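Local coordinates for protein nucleoside hydrolase, putative (Trypanosoma brucei, PDB 3FZ0) that belongs to the nucleoside hydrolase family, has an alpha/beta fold built around a mixed beta sheet, and binds a calcium ion, at residues B[214-218]-B[219-223]; B[243-246]-B[247-251]; B[343-346]-B[347-351]. The protein carries 2 engineered substitutions. All coordinates share one frame; numbering follows the deposited sequence.

Interaction 1. Residues B[214-218]-B[219-223]; sequences SPMTW and GFYDK
Trp218 and Tyr221 meet in a T-shaped (edge-to-face) stack. The CE3-CZ3 edge of the indole points at one face of the phenol ring, toward its rim. The planes stand at 84°, and Trp218 CE3 comes within 3.8 Å of Tyr221 CD2. Met216 meets two aromatic rings. Its CG is set between the backbone N and the carbonyl carbon (chi1 65°), and the chain then runs out straight. This carries CE to 3.7 Å from Tyr221 CD1. The sulfur lies at the edge of both the Phe220 and Tyr221 rings, a Met-aromatic contact with each. Met216 CB also packs on Phe220 CD2 at 3.9 Å.

Two backbone bonds run beside these contacts. Tyr221 N bonds to Thr217 O at 2.9 Å, almost straight at 175°, and Asp222 N bonds to Trp218 O at 2.9 Å. Further out, Asp222 OD1 forms salt bridges with Arg258 and Arg227. Met216 pairs through its backbone with Cys279 of strand 278-279, and Phe220 packs on helix 345-356. Thr217 occupies the N-cap position, although its side chain makes no capping bond. The arrangement is a direct strand-to-helix junction, with side chains three to five residues apart packed together on the first turn.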
ATOM      1  N   SER B 214      -6.696   8.049  31.620  1.00 64.91           N
ATOM      2  CA  SER B 214      -6.295   7.691  32.990  1.00 64.87           C
ATOM      3  C   SER B 214      -4.901   8.256  33.322  1.00 64.88           C
ATOM      4  O   SER B 214      -3.937   7.502  33.469  1.00 64.50           O
ATOM      5  CB  SER B 214      -6.300   6.171  33.158  1.00 64.44           C
ATOM      6  OG  SER B 214      -6.034   5.848  34.487  1.00 63.36           O
ATOM      7  N   PRO B 215      -4.792   9.589  33.407  1.00 65.05           N
ATOM      8  CA  PRO B 215      -3.486  10.204  33.632  1.00 64.98           C
ATOM      9  C   PRO B 215      -3.265  10.525  35.093  1.00 65.69           C
ATOM     10  O   PRO B 215      -4.147  10.324  35.935  1.00 65.48           O
ATOM     11  CB  PRO B 215      -3.621  11.528  32.880  1.00 64.75           C
ATOM     12  CG  PRO B 215      -5.107  11.884  32.996  1.00 64.33           C
ATOM     13  CD  PRO B 215      -5.863  10.605  33.282  1.00 64.33           C
ATOM     14  N   MET B 216      -2.117  11.094  35.414  1.00 66.43           N
ATOM     15  CA  MET B 216      -2.029  11.756  36.712  1.00 66.99           C
ATOM     16  C   MET B 216      -2.051  13.264  36.489  1.00 67.13           C
ATOM     17  O   MET B 216      -1.624  13.760  35.434  1.00 67.75           O
ATOM     18  CB  MET B 216      -0.824  11.303  37.518  1.00 66.53           C
ATOM     19  CG  MET B 216       0.471  11.676  36.913  1.00 67.39           C
ATOM     20  SD  MET B 216       1.854  11.122  37.909  1.00 68.73           S
ATOM     21  CE  MET B 216       3.188  11.397  36.703  1.00 66.73           C
ATOM     22  N   THR B 217      -2.600  13.975  37.452  1.00 66.80           N
ATOM     23  CA  THR B 217      -2.501  15.420  37.505  1.00 67.48           C
ATOM     24  C   THR B 217      -1.075  15.835  37.919  1.00 67.57           C
ATOM     25  O   THR B 217      -0.406  15.122  38.690  1.00 68.05           O
ATOM     26  CB  THR B 217      -3.526  15.931  38.548  1.00 67.40           C
ATOM     27  OG1 THR B 217      -4.853  15.816  38.008  1.00 66.29           O
ATOM     28  CG2 THR B 217      -3.275  17.341  38.901  1.00 69.37           C
ATOM     29  N   TRP B 218      -0.608  16.979  37.426  1.00 67.39           N
ATOM     30  CA  TRP B 218       0.632  17.556  37.924  1.00 67.10           C
ATOM     31  C   TRP B 218       0.574  17.811  39.430  1.00 66.89           C
ATOM     32  O   TRP B 218       1.578  17.630  40.121  1.00 67.29           O
ATOM     33  CB  TRP B 218       1.058  18.800  37.130  1.00 67.19           C
ATOM     34  CG  TRP B 218       1.561  18.427  35.752  1.00 68.13           C
ATOM     35  CD1 TRP B 218       0.964  18.723  34.554  1.00 67.78           C
ATOM     36  CD2 TRP B 218       2.732  17.650  35.433  1.00 67.38           C
ATOM     37  NE1 TRP B 218       1.686  18.189  33.523  1.00 67.77           N
ATOM     38  CE2 TRP B 218       2.779  17.535  34.022  1.00 66.91           C
ATOM     39  CE3 TRP B 218       3.746  17.058  36.201  1.00 67.75           C
ATOM     40  CZ2 TRP B 218       3.795  16.837  33.349  1.00 66.89           C
ATOM     41  CZ3 TRP B 218       4.778  16.361  35.534  1.00 68.06           C
ATOM     42  CH2 TRP B 218       4.786  16.255  34.116  1.00 68.20           C
ATOM     43  N   GLY B 219      -0.597  18.220  39.936  1.00 66.58           N
ATOM     44  CA  GLY B 219      -0.852  18.392  41.391  1.00 65.33           C
ATOM     45  C   GLY B 219      -0.644  17.081  42.158  1.00 65.03           C
ATOM     46  O   GLY B 219       0.019  17.058  43.202  1.00 65.24           O
ATOM     47  N   PHE B 220      -1.172  15.983  41.625  1.00 64.37           N
ATOM     48  CA  PHE B 220      -0.961  14.674  42.217  1.00 63.92           C
ATOM     49  C   PHE B 220       0.543  14.360  42.204  1.00 64.12           C
ATOM     50  O   PHE B 220       1.110  13.991  43.252  1.00 64.07           O
ATOM     51  CB  PHE B 220      -1.753  13.597  41.465  1.00 63.21           C
ATOM     52  CG  PHE B 220      -1.503  12.203  41.959  1.00 62.75           C
ATOM     53  CD1 PHE B 220      -2.276  11.677  43.002  1.00 61.79           C
ATOM     54  CD2 PHE B 220      -0.508  11.404  41.386  1.00 60.98           C
ATOM     55  CE1 PHE B 220      -2.054  10.376  43.463  1.00 61.67           C
ATOM     56  CE2 PHE B 220      -0.269  10.097  41.846  1.00 60.53           C
ATOM     57  CZ  PHE B 220      -1.041   9.575  42.867  1.00 61.46           C
ATOM     58  N   TYR B 221       1.169  14.522  41.029  1.00 63.57           N
ATOM     59  CA  TYR B 221       2.610  14.335  40.878  1.00 63.68           C
ATOM     60  C   TYR B 221       3.403  15.071  41.962  1.00 63.44           C
ATOM     61  O   TYR B 221       4.304  14.503  42.571  1.00 62.98           O
ATOM     62  CB  TYR B 221       3.089  14.794  39.495  1.00 63.46           C
ATOM     63  CG  TYR B 221       4.576  14.650  39.323  1.00 63.91           C
ATOM     64  CD1 TYR B 221       5.158  13.392  39.088  1.00 63.28           C
ATOM     65  CD2 TYR B 221       5.416  15.770  39.383  1.00 63.44           C
ATOM     66  CE1 TYR B 221       6.537  13.262  38.915  1.00 63.42           C
ATOM     67  CE2 TYR B 221       6.779  15.650  39.212  1.00 62.92           C
ATOM     68  CZ  TYR B 221       7.340  14.393  38.973  1.00 63.78           C
ATOM     69  OH  TYR B 221       8.717  14.255  38.795  1.00 64.01           O
ATOM     70  N   ASP B 222       3.054  16.330  42.197  1.00 63.57           N
ATOM     71  CA  ASP B 222       3.772  17.134  43.175  1.00 63.82           C
ATOM     72  C   ASP B 222       3.747  16.443  44.540  1.00 63.89           C
ATOM     73  O   ASP B 222       4.753  16.453  45.243  1.00 64.10           O
ATOM     74  CB  ASP B 222       3.220  18.564  43.245  1.00 63.70           C
ATOM     75  CG  ASP B 222       3.697  19.438  42.084  1.00 64.41           C
ATOM     76  OD1 ASP B 222       4.526  18.970  41.281  1.00 64.98           O
ATOM     77  OD2 ASP B 222       3.252  20.606  41.971  1.00 66.10           O
ATOM     78  N   LYS B 223       2.613  15.838  44.896  1.00 63.75           N
ATOM     79  CA  LYS B 223       2.464  15.141  46.168  1.00 64.03           C
ATOM     80  C   LYS B 223       3.197  13.806  46.151  1.00 63.84           C
ATOM     81  O   LYS B 223       3.802  13.416  47.138  1.00 63.87           O
ATOM     82  CB  LYS B 223       1.001  14.922  46.509  1.00 64.29           C
ATOM     83  CG  LYS B 223       0.325  16.118  47.131  1.00 66.23           C
ATOM     84  CD  LYS B 223      -1.195  16.020  46.991  1.00 70.42           C
ATOM     85  CE  LYS B 223      -1.906  17.154  47.744  1.00 72.93           C
ATOM     86  NZ  LYS B 223      -3.398  17.125  47.533  1.00 74.46           N
TER

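Interaction 2. Residues B[243-246]-B[247-251]; sequences QEFI and EKLFQ
Glu244 and Lys248 form a salt bridge one helical turn apart. The two side chains lie side by side and point the same way. Lys248 NZ gives a hydrogen bond to Glu244 OE1 at 3.0 Å, on the anti lone pair, away from the other carboxylate oxygen. Both chains are extended beyond CG. Glu244 has CG anti to its own N (chi1 169°), whereas Lys248 has CG beside its own N (chi1 -78°), and this brings the two ends together.

Four backbone acceptors are used by amides four residues on. Glu247 N bonds to Gln243 O at 2.8 Å, nearly straight. Lys248 N bonds to Glu244 O at 3.0 Å, and Leu249 N to Phe245 O at 2.9 Å. Phe250 N reaches Ile246 O at 3.1 Å with a more bent angle of 144°, and Ile246 O also takes a weak bond from Tyr221 OH. The polar ends of Glu247 and Gln243 are satisfied outside the turn. Glu247 OE1 forms a salt bridge with Arg227, and OE2 accepts a hydrogen bond from Gln239 NE2. Gln243 NE2 bonds to Leu224 O.

On the apolar side, Phe245 CE2 rests 4.1 Å from Leu249 CD2. Phe245 also stacks on Phe96 and touches helix 46-60. Ile246 packs on helices 17-27 and 345-356, while Leu249 and Phe250 meet helix 17-27. Helix 241-249 is therefore wedged among three other helices.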
ATOM      1  N   GLN B 243      10.996   8.670  45.615  1.00 61.97           N
ATOM      2  CA  GLN B 243      10.518   9.982  45.167  1.00 62.18           C
ATOM      3  C   GLN B 243      11.628  10.787  44.499  1.00 61.97           C
ATOM      4  O   GLN B 243      11.416  11.382  43.450  1.00 61.47           O
ATOM      5  CB  GLN B 243       9.903  10.758  46.320  1.00 61.91           C
ATOM      6  CG  GLN B 243       8.756  10.035  47.026  1.00 61.57           C
ATOM      7  CD  GLN B 243       8.436  10.684  48.355  1.00 62.10           C
ATOM      8  OE1 GLN B 243       9.331  10.865  49.163  1.00 63.29           O
ATOM      9  NE2 GLN B 243       7.179  11.063  48.578  1.00 60.41           N
ATOM     10  N   GLU B 244      12.817  10.766  45.091  1.00 62.44           N
ATOM     11  CA  GLU B 244      13.971  11.485  44.521  1.00 62.97           C
ATOM     12  C   GLU B 244      14.247  11.034  43.079  1.00 62.66           C
ATOM     13  O   GLU B 244      14.381  11.860  42.170  1.00 62.54           O
ATOM     14  CB  GLU B 244      15.217  11.309  45.381  1.00 62.97           C
ATOM     15  CG  GLU B 244      16.470  11.813  44.703  1.00 63.71           C
ATOM     16  CD  GLU B 244      17.682  11.705  45.578  1.00 65.15           C
ATOM     17  OE1 GLU B 244      18.788  11.770  45.008  1.00 68.04           O
ATOM     18  OE2 GLU B 244      17.547  11.562  46.825  1.00 67.30           O
ATOM     19  N   PHE B 245      14.279   9.719  42.895  1.00 61.81           N
ATOM     20  CA  PHE B 245      14.493   9.117  41.596  1.00 61.71           C
ATOM     21  C   PHE B 245      13.394   9.508  40.599  1.00 61.78           C
ATOM     22  O   PHE B 245      13.706   9.871  39.473  1.00 61.69           O
ATOM     23  CB  PHE B 245      14.630   7.584  41.736  1.00 61.19           C
ATOM     24  CG  PHE B 245      14.800   6.851  40.423  1.00 61.48           C
ATOM     25  CD1 PHE B 245      16.061   6.553  39.939  1.00 61.64           C
ATOM     26  CD2 PHE B 245      13.694   6.423  39.696  1.00 60.12           C
ATOM     27  CE1 PHE B 245      16.220   5.850  38.733  1.00 61.47           C
ATOM     28  CE2 PHE B 245      13.842   5.720  38.486  1.00 60.38           C
ATOM     29  CZ  PHE B 245      15.091   5.434  38.010  1.00 60.18           C
ATOM     30  N   ILE B 246      12.125   9.425  41.008  1.00 61.69           N
ATOM     31  CA  ILE B 246      11.021   9.821  40.146  1.00 61.59           C
ATOM     32  C   ILE B 246      11.128  11.300  39.788  1.00 62.24           C
ATOM     33  O   ILE B 246      11.007  11.647  38.627  1.00 62.57           O
ATOM     34  CB  ILE B 246       9.603   9.424  40.719  1.00 61.87           C
ATOM     35  CG1 ILE B 246       9.495   7.884  40.832  1.00 60.44           C
ATOM     36  CG2 ILE B 246       8.430  10.054  39.860  1.00 60.83           C
ATOM     37  CD1 ILE B 246       8.240   7.392  41.515  1.00 60.79           C
ATOM     38  N   GLU B 247      11.430  12.162  40.751  1.00 62.78           N
ATOM     39  CA  GLU B 247      11.622  13.589  40.424  1.00 63.89           C
ATOM     40  C   GLU B 247      12.699  13.810  39.356  1.00 64.01           C
ATOM     41  O   GLU B 247      12.509  14.631  38.451  1.00 64.66           O
ATOM     42  CB  GLU B 247      11.878  14.479  41.656  1.00 63.23           C
ATOM     43  CG  GLU B 247      11.728  15.949  41.370  1.00 63.56           C
ATOM     44  CD  GLU B 247      12.098  16.866  42.543  1.00 65.15           C
ATOM     45  OE1 GLU B 247      11.775  18.058  42.460  1.00 66.91           O
ATOM     46  OE2 GLU B 247      12.710  16.422  43.549  1.00 67.79           O
ATOM     47  N   LYS B 248      13.808  13.082  39.456  1.00 63.90           N
ATOM     48  CA  LYS B 248      14.905  13.235  38.506  1.00 64.14           C
ATOM     49  C   LYS B 248      14.563  12.648  37.134  1.00 64.28           C
ATOM     50  O   LYS B 248      14.927  13.204  36.097  1.00 63.91           O
ATOM     51  CB  LYS B 248      16.179  12.590  39.054  1.00 64.23           C
ATOM     52  CG  LYS B 248      16.936  13.407  40.109  1.00 64.35           C
ATOM     53  CD  LYS B 248      18.079  12.554  40.621  1.00 65.66           C
ATOM     54  CE  LYS B 248      18.778  13.152  41.787  1.00 67.79           C
ATOM     55  NZ  LYS B 248      19.856  12.225  42.194  1.00 68.09           N
ATOM     56  N   LEU B 249      13.863  11.515  37.145  1.00 64.34           N
ATOM     57  CA  LEU B 249      13.448  10.827  35.923  1.00 64.35           C
ATOM     58  C   LEU B 249      12.515  11.649  35.041  1.00 64.53           C
ATOM     59  O   LEU B 249      12.617  11.592  33.825  1.00 64.45           O
ATOM     60  CB  LEU B 249      12.752   9.541  36.303  1.00 64.18           C
ATOM     61  CG  LEU B 249      12.300   8.622  35.204  1.00 64.63           C
ATOM     62  CD1 LEU B 249      13.489   7.957  34.480  1.00 64.20           C
ATOM     63  CD2 LEU B 249      11.386   7.609  35.845  1.00 65.54           C
ATOM     64  N   PHE B 250      11.634  12.432  35.669  1.00 64.76           N
ATOM     65  CA  PHE B 250      10.573  13.172  34.979  1.00 64.58           C
ATOM     66  C   PHE B 250      10.921  14.648  34.761  1.00 64.49           C
ATOM     67  O   PHE B 250      10.113  15.394  34.221  1.00 64.32           O
ATOM     68  CB  PHE B 250       9.241  13.056  35.763  1.00 64.72           C
ATOM     69  CG  PHE B 250       8.369  11.909  35.329  1.00 65.11           C
ATOM     70  CD1 PHE B 250       8.848  10.609  35.334  1.00 64.61           C
ATOM     71  CD2 PHE B 250       7.059  12.151  34.899  1.00 66.53           C
ATOM     72  CE1 PHE B 250       8.054   9.553  34.924  1.00 66.09           C
ATOM     73  CE2 PHE B 250       6.240  11.104  34.461  1.00 67.17           C
ATOM     74  CZ  PHE B 250       6.743   9.783  34.485  1.00 66.86           C
ATOM     75  N   GLN B 251      12.111  15.072  35.181  1.00 64.24           N
ATOM     76  CA  GLN B 251      12.444  16.515  35.182  1.00 64.22           C
ATOM     77  C   GLN B 251      12.392  17.168  33.796  1.00 64.54           C
ATOM     78  O   GLN B 251      11.932  18.305  33.661  1.00 64.37           O
ATOM     79  CB  GLN B 251      13.771  16.824  35.909  1.00 63.77           C
ATOM     80  CG  GLN B 251      15.056  16.315  35.233  1.00 64.16           C
ATOM     81  CD  GLN B 251      16.311  16.545  36.077  1.00 64.41           C
ATOM     82  OE1 GLN B 251      16.975  15.604  36.511  1.00 64.49           O
ATOM     83  NE2 GLN B 251      16.632  17.807  36.319  1.00 65.02           N
TER

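Interaction 3. Residues B[343-346]-B[347-351]; sequences VDNE and MFLKA
The ring of Phe348 has the side-chain amide of Asn345 at its edge, near the ring plane. The amide and ring planes are 41° apart. The same amide also lies against Leu349, crossing it obliquely. Beyond this turn, the Phe348 ring packs on Ala284, Val285 and Leu288 of helix 282-291. The other flat group is the carboxylate of Asp344. Met347 N approaches its OD1 from above the carboxylate plane, 63° out of it. The Asp344 and Met347 side chains cross at about a right angle, and Met347 CG sits 3.9 Å from Asp344 OD2.

Asp344 is the N-cap of helix 345-356. Its CG lies anti to the backbone N (chi1 -172°), which turns the carboxylate toward the first turn. There OD1 accepts the capping bond from Met347 N at 3.1 Å. The regular helical bonds start at the same residue, with Phe348 N bonding to Asp344 O at 3.1 Å. Leu349 N to Asn345 O follows at 2.9 Å, then Lys350 N to Glu346 O at 3.1 Å. Asp344 also pairs through its backbone with Ser295, and Met347 reaches over to Arg292 and Glu294.

The cap gives Met347 N, an amide of the first turn, an acceptor from a side chain. A carboxylate at this end probably also interacts favourably with the helix dipole, which would tend to keep Asp344 ionised.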
ATOM      1  N   VAL B 343     -10.115   2.510  32.076  1.00 61.56           N
ATOM      2  CA  VAL B 343      -9.375   2.064  33.245  1.00 61.41           C
ATOM      3  C   VAL B 343      -9.733   2.894  34.470  1.00 61.47           C
ATOM      4  O   VAL B 343      -9.934   4.114  34.376  1.00 61.38           O
ATOM      5  CB  VAL B 343      -7.859   2.089  32.990  1.00 61.46           C
ATOM      6  CG1 VAL B 343      -7.059   1.939  34.281  1.00 61.73           C
ATOM      7  CG2 VAL B 343      -7.484   0.946  32.021  1.00 61.26           C
ATOM      8  N   ASP B 344      -9.810   2.216  35.620  1.00 61.71           N
ATOM      9  CA  ASP B 344     -10.168   2.824  36.909  1.00 62.05           C
ATOM     10  C   ASP B 344      -9.046   3.767  37.324  1.00 62.02           C
ATOM     11  O   ASP B 344      -7.979   3.309  37.726  1.00 62.16           O
ATOM     12  CB  ASP B 344     -10.346   1.718  37.937  1.00 61.84           C
ATOM     13  CG  ASP B 344     -10.905   2.208  39.249  1.00 63.32           C
ATOM     14  OD1 ASP B 344     -10.573   3.327  39.713  1.00 64.77           O
ATOM     15  OD2 ASP B 344     -11.685   1.441  39.855  1.00 63.68           O
ATOM     16  N   ASN B 345      -9.275   5.075  37.183  1.00 62.05           N
ATOM     17  CA  ASN B 345      -8.252   6.092  37.530  1.00 62.32           C
ATOM     18  C   ASN B 345      -7.827   6.043  39.008  1.00 62.13           C
ATOM     19  O   ASN B 345      -6.661   6.112  39.332  1.00 61.57           O
ATOM     20  CB  ASN B 345      -8.685   7.526  37.175  1.00 61.39           C
ATOM     21  CG  ASN B 345      -7.520   8.497  37.230  1.00 61.24           C
ATOM     22  OD1 ASN B 345      -6.486   8.270  36.575  1.00 62.82           O
ATOM     23  ND2 ASN B 345      -7.644   9.549  38.048  1.00 61.43           N
ATOM     24  N   GLU B 346      -8.816   5.905  39.875  1.00 62.89           N
ATOM     25  CA  GLU B 346      -8.618   5.766  41.303  1.00 64.29           C
ATOM     26  C   GLU B 346      -7.636   4.609  41.647  1.00 63.77           C
ATOM     27  O   GLU B 346      -6.700   4.815  42.414  1.00 62.65           O
ATOM     28  CB  GLU B 346      -9.984   5.601  41.965  1.00 64.34           C
ATOM     29  CG  GLU B 346     -10.012   5.839  43.467  1.00 67.87           C
ATOM     30  CD  GLU B 346     -11.368   6.429  43.941  1.00 72.44           C
ATOM     31  OE1 GLU B 346     -12.170   6.906  43.073  1.00 74.73           O
ATOM     32  OE2 GLU B 346     -11.617   6.441  45.191  1.00 75.34           O
ATOM     33  N   MET B 347      -7.823   3.427  41.034  1.00 63.93           N
ATOM     34  CA  MET B 347      -6.928   2.288  41.276  1.00 64.70           C
ATOM     35  C   MET B 347      -5.535   2.557  40.734  1.00 63.60           C
ATOM     36  O   MET B 347      -4.546   2.114  41.331  1.00 63.41           O
ATOM     37  CB  MET B 347      -7.454   1.007  40.649  1.00 64.78           C
ATOM     38  CG  MET B 347      -8.379   0.209  41.510  1.00 67.12           C
ATOM     39  SD  MET B 347      -8.770  -1.397  40.778  1.00 68.48           S
ATOM     40  CE  MET B 347      -7.162  -2.010  40.433  1.00 69.13           C
ATOM     41  N   PHE B 348      -5.467   3.267  39.603  1.00 62.61           N
ATOM     42  CA  PHE B 348      -4.202   3.704  39.028  1.00 62.30           C
ATOM     43  C   PHE B 348      -3.371   4.649  39.945  1.00 62.24           C
ATOM     44  O   PHE B 348      -2.190   4.418  40.173  1.00 61.55           O
ATOM     45  CB  PHE B 348      -4.450   4.364  37.676  1.00 62.05           C
ATOM     46  CG  PHE B 348      -3.200   4.864  37.002  1.00 61.39           C
ATOM     47  CD1 PHE B 348      -2.178   3.983  36.668  1.00 61.79           C
ATOM     48  CD2 PHE B 348      -3.059   6.213  36.684  1.00 60.77           C
ATOM     49  CE1 PHE B 348      -1.031   4.426  36.010  1.00 61.92           C
ATOM     50  CE2 PHE B 348      -1.904   6.693  36.040  1.00 60.59           C
ATOM     51  CZ  PHE B 348      -0.888   5.807  35.697  1.00 61.77           C
ATOM     52  N   LEU B 349      -4.013   5.687  40.484  1.00 62.18           N
ATOM     53  CA  LEU B 349      -3.356   6.608  41.377  1.00 62.38           C
ATOM     54  C   LEU B 349      -2.871   5.893  42.640  1.00 62.59           C
ATOM     55  O   LEU B 349      -1.768   6.159  43.123  1.00 62.36           O
ATOM     56  CB  LEU B 349      -4.271   7.778  41.730  1.00 62.18           C
ATOM     57  CG  LEU B 349      -4.809   8.665  40.599  1.00 62.35           C
ATOM     58  CD1 LEU B 349      -5.552   9.884  41.189  1.00 61.66           C
ATOM     59  CD2 LEU B 349      -3.706   9.110  39.663  1.00 62.08           C
ATOM     60  N   LYS B 350      -3.686   4.975  43.155  1.00 62.90           N
ATOM     61  CA  LYS B 350      -3.333   4.250  44.365  1.00 63.58           C
ATOM     62  C   LYS B 350      -2.071   3.402  44.125  1.00 63.26           C
ATOM     63  O   LYS B 350      -1.168   3.340  44.975  1.00 63.13           O
ATOM     64  CB  LYS B 350      -4.487   3.384  44.846  1.00 63.88           C
ATOM     65  CG  LYS B 350      -4.206   2.746  46.176  1.00 66.86           C
ATOM     66  CD  LYS B 350      -4.888   1.377  46.324  1.00 71.45           C
ATOM     67  CE  LYS B 350      -4.039   0.392  47.176  1.00 72.13           C
ATOM     68  NZ  LYS B 350      -3.438   1.007  48.414  1.00 71.34           N
ATOM     69  N   ALA B 351      -2.009   2.770  42.956  1.00 62.76           N
ATOM     70  CA  ALA B 351      -0.840   1.963  42.568  1.00 62.32           C
ATOM     71  C   ALA B 351       0.425   2.831  42.466  1.00 62.31           C
ATOM     72  O   ALA B 351       1.521   2.383  42.836  1.00 62.13           O
ATOM     73  CB  ALA B 351      -1.105   1.231  41.243  1.00 61.53           C
TER

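All three contacts are local and follow one another along the chain. None closes a long loop, and none nests in or crosses another. Interaction 1 comes first, where strand 216-217 runs into helix 218-224. Interaction 2 follows at the C-terminal part of helix 241-249. Interaction 3 starts helix 345-356, just after sheet strand 337-343. Interaction 1 is the common neighbour. Tyr221 and Met216 pack against Phe250 of interaction 2. Ser214 and Phe220 meet Phe348 and Leu349 of interaction 3. Interactions 2 and 3 do not touch, with nearest atoms about 8 Å apart. Together they join the 214-223 junction to two helices packed beside it.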